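Local coordinates for protein mandelate racemase/muconate lactonizing enzyme (Polaromonas sp., PDB 2OG9) that probably racemises mandelate or a related 2-hydroxy acid, as a member of the mandelate racemase branch of the enolase superfamily, at residues 149-161 with 173-187. Sequence-based numbering, arbitrary orientation.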
ATOM      1  N   VAL A 149      -6.656  21.989  33.316  1.00 18.10           N
ATOM      2  CA  VAL A 149      -6.871  20.793  32.505  1.00 19.07           C
ATOM      3  C   VAL A 149      -8.000  19.894  33.021  1.00 19.04           C
ATOM      4  O   VAL A 149      -8.122  19.673  34.227  1.00 18.33           O
ATOM      5  CB  VAL A 149      -5.564  19.958  32.453  1.00 18.31           C
ATOM      6  CG1 VAL A 149      -5.769  18.704  31.617  1.00 20.79           C
ATOM      7  CG2 VAL A 149      -4.429  20.804  31.872  1.00 18.71           C
ATOM      8  N   ARG A 150      -8.815  19.367  32.108  1.00 18.02           N
ATOM      9  CA  ARG A 150      -9.909  18.483  32.511  1.00 19.16           C
ATOM     10  C   ARG A 150      -9.315  17.342  33.329  1.00 19.15           C
ATOM     11  O   ARG A 150      -8.275  16.796  32.970  1.00 19.77           O
ATOM     12  CB  ARG A 150     -10.635  17.904  31.290  1.00 20.79           C
ATOM     13  CG  ARG A 150     -11.195  18.937  30.318  1.00 25.07           C
ATOM     14  CD  ARG A 150     -12.266  18.324  29.418  1.00 29.54           C
ATOM     15  NE  ARG A 150     -13.494  18.028  30.158  1.00 33.15           N
ATOM     16  CZ  ARG A 150     -14.631  17.620  29.595  1.00 38.20           C
ATOM     17  NH1 ARG A 150     -14.707  17.452  28.281  1.00 37.03           N
ATOM     18  NH2 ARG A 150     -15.706  17.397  30.345  1.00 39.64           N
ATOM     19  N   CYS A 151      -9.959  16.987  34.436  1.00 19.44           N
ATOM     20  CA  CYS A 151      -9.453  15.908  35.268  1.00 20.25           C
ATOM     21  C   CYS A 151     -10.549  14.906  35.606  1.00 21.64           C
ATOM     22  O   CYS A 151     -11.743  15.202  35.496  1.00 19.45           O
ATOM     23  CB  CYS A 151      -8.849  16.459  36.568  1.00 23.18           C
ATOM     24  SG  CYS A 151     -10.039  17.245  37.700  1.00 27.65           S
ATOM     25  N   TYR A 152     -10.122  13.720  36.028  1.00 22.10           N
ATOM     26  CA  TYR A 152     -11.029  12.645  36.394  1.00 22.87           C
ATOM     27  C   TYR A 152     -10.329  11.808  37.449  1.00 23.65           C
ATOM     28  O   TYR A 152      -9.115  11.929  37.635  1.00 24.07           O
ATOM     29  CB  TYR A 152     -11.329  11.778  35.171  1.00 22.17           C
ATOM     30  CG  TYR A 152     -10.113  11.059  34.610  1.00 21.91           C
ATOM     31  CD1 TYR A 152      -9.833   9.741  34.960  1.00 21.88           C
ATOM     32  CD2 TYR A 152      -9.242  11.705  33.734  1.00 21.57           C
ATOM     33  CE1 TYR A 152      -8.713   9.077  34.452  1.00 21.61           C
ATOM     34  CE2 TYR A 152      -8.115  11.051  33.220  1.00 21.66           C
ATOM     35  CZ  TYR A 152      -7.860   9.741  33.584  1.00 21.83           C
ATOM     36  OH  TYR A 152      -6.745   9.096  33.091  1.00 24.07           O
ATOM     37  N   ASN A 153     -11.088  10.970  38.144  1.00 24.24           N
ATOM     38  CA  ASN A 153     -10.513  10.102  39.158  1.00 27.21           C
ATOM     39  C   ASN A 153     -11.318   8.809  39.273  1.00 29.04           C
ATOM     40  O   ASN A 153     -12.383   8.676  38.664  1.00 29.10           O
ATOM     41  CB  ASN A 153     -10.428  10.840  40.508  1.00 28.17           C
ATOM     42  CG  ASN A 153     -11.735  10.830  41.293  1.00 31.27           C
ATOM     43  OD1 ASN A 153     -12.816  10.601  40.750  1.00 31.22           O
ATOM     44  ND2 ASN A 153     -11.634  11.101  42.593  1.00 33.12           N
ATOM     45  N   THR A 154     -10.800   7.854  40.038  1.00 32.14           N
ATOM     46  CA  THR A 154     -11.466   6.568  40.236  1.00 34.37           C
ATOM     47  C   THR A 154     -12.250   6.605  41.542  1.00 36.66           C
ATOM     48  O   THR A 154     -13.037   5.702  41.835  1.00 35.10           O
ATOM     49  CB  THR A 154     -10.446   5.421  40.339  1.00 36.73           C
ATOM     50  OG1 THR A 154      -9.697   5.561  41.555  1.00 39.07           O
ATOM     51  CG2 THR A 154      -9.484   5.452  39.157  1.00 35.81           C
ATOM     52  N   SER A 155     -12.020   7.658  42.322  1.00 38.47           N
ATOM     53  CA  SER A 155     -12.678   7.823  43.613  1.00 38.93           C
ATOM     54  C   SER A 155     -12.355   6.626  44.504  1.00 40.92           C
ATOM     55  O   SER A 155     -13.212   6.135  45.245  1.00 40.78           O
ATOM     56  CB  SER A 155     -14.190   7.952  43.434  1.00 39.25           C
ATOM     57  OG  SER A 155     -14.523   9.157  42.770  1.00 38.51           O
ATOM     58  N   GLY A 156     -11.111   6.160  44.411  1.00 40.54           N
ATOM     59  CA  GLY A 156     -10.665   5.029  45.206  1.00 42.38           C
ATOM     60  C   GLY A 156     -11.424   3.749  44.914  1.00 43.42           C
ATOM     61  O   GLY A 156     -11.562   2.887  45.785  1.00 43.39           O
ATOM     62  N   GLY A 157     -11.913   3.615  43.687  1.00 42.63           N
ATOM     63  CA  GLY A 157     -12.658   2.425  43.330  1.00 43.84           C
ATOM     64  C   GLY A 157     -11.864   1.382  42.570  1.00 44.14           C
ATOM     65  O   GLY A 157     -11.099   1.698  41.656  1.00 43.17           O
ATOM     66  N   PHE A 158     -12.041   0.127  42.965  1.00 44.39           N
ATOM     67  CA  PHE A 158     -11.377  -0.993  42.313  1.00 44.35           C
ATOM     68  C   PHE A 158     -12.453  -2.027  42.027  1.00 44.35           C
ATOM     69  O   PHE A 158     -13.607  -1.845  42.417  1.00 43.44           O
ATOM     70  CB  PHE A 158     -10.299  -1.590  43.217  1.00 45.19           C
ATOM     71  CG  PHE A 158      -9.218  -0.619  43.590  1.00 46.73           C
ATOM     72  CD1 PHE A 158      -9.143  -0.105  44.881  1.00 47.16           C
ATOM     73  CD2 PHE A 158      -8.284  -0.202  42.646  1.00 47.51           C
ATOM     74  CE1 PHE A 158      -8.153   0.812  45.229  1.00 47.91           C
ATOM     75  CE2 PHE A 158      -7.288   0.715  42.980  1.00 47.86           C
ATOM     76  CZ  PHE A 158      -7.223   1.223  44.274  1.00 49.08           C
ATOM     77  N   LEU A 159     -12.085  -3.105  41.348  1.00 44.79           N
ATOM     78  CA  LEU A 159     -13.050  -4.148  41.024  1.00 46.05           C
ATOM     79  C   LEU A 159     -13.722  -4.722  42.269  1.00 47.24           C
ATOM     80  O   LEU A 159     -14.895  -5.098  42.230  1.00 47.80           O
ATOM     81  CB  LEU A 159     -12.364  -5.272  40.244  1.00 45.33           C
ATOM     82  CG  LEU A 159     -12.053  -4.966  38.776  1.00 45.59           C
ATOM     83  CD1 LEU A 159     -11.032  -5.959  38.246  1.00 45.13           C
ATOM     84  CD2 LEU A 159     -13.340  -5.021  37.962  1.00 44.75           C
ATOM     85  N   HIS A 160     -12.978  -4.775  43.371  1.00 47.92           N
ATOM     86  CA  HIS A 160     -13.500  -5.319  44.621  1.00 48.95           C
ATOM     87  C   HIS A 160     -14.306  -4.331  45.465  1.00 48.54           C
ATOM     88  O   HIS A 160     -14.917  -4.721  46.458  1.00 49.16           O
ATOM     89  CB  HIS A 160     -12.352  -5.900  45.459  1.00 50.28           C
ATOM     90  CG  HIS A 160     -11.246  -4.929  45.733  1.00 51.85           C
ATOM     91  ND1 HIS A 160     -11.395  -3.843  46.569  1.00 52.47           N
ATOM     92  CD2 HIS A 160      -9.972  -4.879  45.276  1.00 51.70           C
ATOM     93  CE1 HIS A 160     -10.262  -3.167  46.615  1.00 53.08           C
ATOM     94  NE2 HIS A 160      -9.382  -3.775  45.839  1.00 52.74           N
ATOM     95  N   THR A 161     -14.314  -3.059  45.074  1.00 47.39           N
ATOM     96  CA  THR A 161     -15.065  -2.051  45.819  1.00 46.27           C
ATOM     97  C   THR A 161     -16.569  -2.221  45.599  1.00 46.46           C
ATOM     98  O   THR A 161     -17.046  -2.169  44.465  1.00 46.80           O
ATOM     99  CB  THR A 161     -14.675  -0.617  45.389  1.00 45.41           C
ATOM    100  OG1 THR A 161     -13.295  -0.378  45.692  1.00 43.80           O
ATOM    101  CG2 THR A 161     -15.535   0.410  46.121  1.00 44.53           C
ATOM    102  N   SER A 173     -16.407  12.769  44.922  1.00 43.52           N
ATOM    103  CA  SER A 173     -15.351  13.322  44.085  1.00 42.52           C
ATOM    104  C   SER A 173     -15.914  14.402  43.176  1.00 41.73           C
ATOM    105  O   SER A 173     -15.250  15.392  42.884  1.00 42.32           O
ATOM    106  CB  SER A 173     -14.705  12.219  43.246  1.00 42.29           C
ATOM    107  OG  SER A 173     -14.015  11.297  44.074  1.00 43.32           O
ATOM    108  N   ILE A 174     -17.150  14.213  42.734  1.00 41.32           N
ATOM    109  CA  ILE A 174     -17.782  15.185  41.860  1.00 41.70           C
ATOM    110  C   ILE A 174     -18.070  16.482  42.614  1.00 43.08           C
ATOM    111  O   ILE A 174     -17.886  17.574  42.074  1.00 42.03           O
ATOM    112  CB  ILE A 174     -19.096  14.629  41.274  1.00 41.36           C
ATOM    113  CG1 ILE A 174     -18.800  13.391  40.424  1.00 40.92           C
ATOM    114  CG2 ILE A 174     -19.783  15.686  40.432  1.00 41.66           C
ATOM    115  CD1 ILE A 174     -17.856  13.653  39.263  1.00 41.64           C
ATOM    116  N   GLU A 175     -18.510  16.361  43.865  1.00 44.62           N
ATOM    117  CA  GLU A 175     -18.820  17.541  44.664  1.00 45.77           C
ATOM    118  C   GLU A 175     -17.557  18.314  45.033  1.00 45.52           C
ATOM    119  O   GLU A 175     -17.619  19.507  45.333  1.00 46.45           O
ATOM    120  CB  GLU A 175     -19.597  17.154  45.933  1.00 48.05           C
ATOM    121  CG  GLU A 175     -18.796  16.413  46.994  1.00 51.49           C
ATOM    122  CD  GLU A 175     -19.667  15.934  48.149  1.00 54.48           C
ATOM    123  OE1 GLU A 175     -20.589  15.127  47.900  1.00 55.23           O
ATOM    124  OE2 GLU A 175     -19.430  16.361  49.302  1.00 54.74           O
ATOM    125  N   ARG A 176     -16.411  17.640  45.005  1.00 44.17           N
ATOM    126  CA  ARG A 176     -15.151  18.297  45.330  1.00 43.39           C
ATOM    127  C   ARG A 176     -14.525  18.934  44.086  1.00 41.42           C
ATOM    128  O   ARG A 176     -13.484  19.582  44.169  1.00 40.98           O
ATOM    129  CB  ARG A 176     -14.170  17.303  45.964  1.00 46.04           C
ATOM    130  CG  ARG A 176     -13.739  16.190  45.039  1.00 49.64           C
ATOM    131  CD  ARG A 176     -12.828  15.176  45.722  1.00 53.33           C
ATOM    132  NE  ARG A 176     -11.540  15.742  46.112  1.00 54.85           N
ATOM    133  CZ  ARG A 176     -10.477  15.012  46.430  1.00 56.26           C
ATOM    134  NH1 ARG A 176     -10.547  13.687  46.401  1.00 56.75           N
ATOM    135  NH2 ARG A 176      -9.343  15.606  46.781  1.00 56.73           N
ATOM    136  N   GLY A 177     -15.156  18.743  42.930  1.00 38.74           N
ATOM    137  CA  GLY A 177     -14.636  19.350  41.717  1.00 36.52           C
ATOM    138  C   GLY A 177     -14.071  18.454  40.626  1.00 34.36           C
ATOM    139  O   GLY A 177     -13.650  18.963  39.588  1.00 31.80           O
ATOM    140  N   ILE A 178     -14.050  17.141  40.842  1.00 32.68           N
ATOM    141  CA  ILE A 178     -13.523  16.225  39.830  1.00 31.83           C
ATOM    142  C   ILE A 178     -14.393  16.304  38.578  1.00 29.79           C
ATOM    143  O   ILE A 178     -15.611  16.438  38.671  1.00 30.60           O
ATOM    144  CB  ILE A 178     -13.483  14.770  40.353  1.00 33.38           C
ATOM    145  CG1 ILE A 178     -12.500  14.663  41.524  1.00 35.79           C
ATOM    146  CG2 ILE A 178     -13.039  13.822  39.244  1.00 34.62           C
ATOM    147  CD1 ILE A 178     -11.041  14.908  41.143  1.00 36.29           C
ATOM    148  N   GLY A 179     -13.766  16.219  37.408  1.00 28.45           N
ATOM    149  CA  GLY A 179     -14.516  16.323  36.165  1.00 26.83           C
ATOM    150  C   GLY A 179     -14.947  15.033  35.490  1.00 26.93           C
ATOM    151  O   GLY A 179     -15.577  15.074  34.435  1.00 26.69           O
ATOM    152  N   GLY A 180     -14.616  13.894  36.086  1.00 25.80           N
ATOM    153  CA  GLY A 180     -14.992  12.621  35.498  1.00 26.05           C
ATOM    154  C   GLY A 180     -14.625  11.454  36.390  1.00 24.97           C
ATOM    155  O   GLY A 180     -13.825  11.603  37.316  1.00 23.51           O
ATOM    156  N   ILE A 181     -15.197  10.287  36.096  1.00 25.34           N
ATOM    157  CA  ILE A 181     -14.955   9.077  36.878  1.00 25.04           C
ATOM    158  C   ILE A 181     -14.472   7.906  36.019  1.00 25.02           C
ATOM    159  O   ILE A 181     -15.116   7.547  35.036  1.00 24.20           O
ATOM    160  CB  ILE A 181     -16.258   8.619  37.595  1.00 26.55           C
ATOM    161  CG1 ILE A 181     -16.783   9.731  38.509  1.00 26.71           C
ATOM    162  CG2 ILE A 181     -16.007   7.341  38.369  1.00 26.22           C
ATOM    163  CD1 ILE A 181     -15.859  10.087  39.656  1.00 27.85           C
ATOM    164  N   LYS A 182     -13.341   7.308  36.379  1.00 25.10           N
ATOM    165  CA  LYS A 182     -12.854   6.155  35.631  1.00 28.75           C
ATOM    166  C   LYS A 182     -13.152   4.901  36.443  1.00 29.86           C
ATOM    167  O   LYS A 182     -12.740   4.790  37.596  1.00 28.85           O
ATOM    168  CB  LYS A 182     -11.351   6.251  35.359  1.00 28.52           C
ATOM    169  CG  LYS A 182     -10.816   5.043  34.591  1.00 31.50           C
ATOM    170  CD  LYS A 182      -9.533   5.360  33.835  1.00 33.71           C
ATOM    171  CE  LYS A 182      -8.342   5.527  34.757  1.00 35.96           C
ATOM    172  NZ  LYS A 182      -7.736   4.230  35.148  1.00 37.32           N
ATOM    173  N   LEU A 183     -13.880   3.964  35.845  1.00 30.76           N
ATOM    174  CA  LEU A 183     -14.233   2.727  36.533  1.00 32.78           C
ATOM    175  C   LEU A 183     -13.383   1.557  36.065  1.00 34.35           C
ATOM    176  O   LEU A 183     -13.164   1.371  34.867  1.00 32.89           O
ATOM    177  CB  LEU A 183     -15.709   2.391  36.306  1.00 33.43           C
ATOM    178  CG  LEU A 183     -16.752   3.422  36.745  1.00 34.78           C
ATOM    179  CD1 LEU A 183     -18.132   2.958  36.311  1.00 36.05           C
ATOM    180  CD2 LEU A 183     -16.695   3.610  38.255  1.00 34.94           C
ATOM    181  N   LYS A 184     -12.902   0.771  37.022  1.00 35.14           N
ATOM    182  CA  LYS A 184     -12.093  -0.395  36.708  1.00 35.99           C
ATOM    183  C   LYS A 184     -13.018  -1.532  36.290  1.00 35.72           C
ATOM    184  O   LYS A 184     -14.014  -1.810  36.961  1.00 34.25           O
ATOM    185  CB  LYS A 184     -11.283  -0.828  37.930  1.00 37.73           C
ATOM    186  CG  LYS A 184     -10.210   0.158  38.362  1.00 40.42           C
ATOM    187  CD  LYS A 184      -9.053   0.196  37.375  1.00 42.53           C
ATOM    188  CE  LYS A 184      -7.930   1.089  37.883  1.00 43.81           C
ATOM    189  NZ  LYS A 184      -7.467   0.666  39.237  1.00 45.28           N
ATOM    190  N   VAL A 185     -12.694  -2.173  35.170  1.00 35.49           N
ATOM    191  CA  VAL A 185     -13.477  -3.296  34.665  1.00 35.75           C
ATOM    192  C   VAL A 185     -12.493  -4.365  34.208  1.00 36.78           C
ATOM    193  O   VAL A 185     -11.297  -4.253  34.461  1.00 36.39           O
ATOM    194  CB  VAL A 185     -14.372  -2.886  33.469  1.00 35.61           C
ATOM    195  CG1 VAL A 185     -15.373  -1.827  33.907  1.00 35.04           C
ATOM    196  CG2 VAL A 185     -13.511  -2.370  32.315  1.00 32.45           C
ATOM    197  N   GLY A 186     -12.988  -5.401  33.543  1.00 39.16           N
ATOM    198  CA  GLY A 186     -12.098  -6.442  33.064  1.00 42.33           C
ATOM    199  C   GLY A 186     -12.057  -7.697  33.913  1.00 44.85           C
ATOM    200  O   GLY A 186     -11.043  -8.394  33.952  1.00 45.73           O
ATOM    201  N   GLN A 187     -13.152  -7.988  34.604  1.00 47.14           N
ATOM    202  CA  GLN A 187     -13.219  -9.188  35.429  1.00 48.90           C
ATOM    203  C   GLN A 187     -13.911 -10.289  34.632  1.00 49.17           C
ATOM    204  O   GLN A 187     -14.766 -10.015  33.790  1.00 49.67           O
ATOM    205  CB  GLN A 187     -13.985  -8.904  36.722  1.00 49.44           C
ATOM    206  CG  GLN A 187     -15.342  -8.261  36.514  1.00 51.03           C
ATOM    207  CD  GLN A 187     -15.994  -7.850  37.820  1.00 52.09           C
ATOM    208  OE1 GLN A 187     -17.014  -7.159  37.826  1.00 52.41           O
ATOM    209  NE2 GLN A 187     -15.410  -8.277  38.935  1.00 52.64           N
TER
HETATM  210  O   HOH W   1     -16.052  17.275  33.011  1.00 30.04           O
HETATM  211  O   HOH W   2     -14.130   3.880  40.168  1.00 30.81           O
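Asn153 and Ser173 meet because each first torsion turns its polar group to the other segment. Asn153 CG sits between its backbone N and carbonyl carbon (chi1 82°), and Ser173 OG lies beside its own N (chi1 -66°). Asn153 ND2 donates to Ser173 OG at 2.8 Å, almost straight at 174° and in the amide plane. Ser155 OG reaches the same Ser173 OG at 2.6 Å; either hydroxyl could donate. Asn169 O, one turn earlier in the helix, also bonds Ser173 OG. Ile178 CG2 and Ile181 CD1 pack against Asn153 OD1. An alanine in place of Asn153 would probably leave Ser173 OG without its amide donor and open a gap beside both isoleucines. The backbones form a single parallel bridge: Asn153 N bonds Gly180 O at 2.9 Å, and Lys182 N bonds Asn153 O at 2.8 Å. Lys182 CE touches the edge of the Tyr152 ring at CE1 (3.6 Å), while its NZ pairs with Asp213. Further along, Leu159 CD2 covers Lys184 O at 3.4 Å. Strand 148-152, helix 163-175 and the parallel strand 181-184 make a beta-alpha-beta crossover, the repeating unit of the modified TIM barrel, (beta/alpha)7beta, of the enolase superfamily.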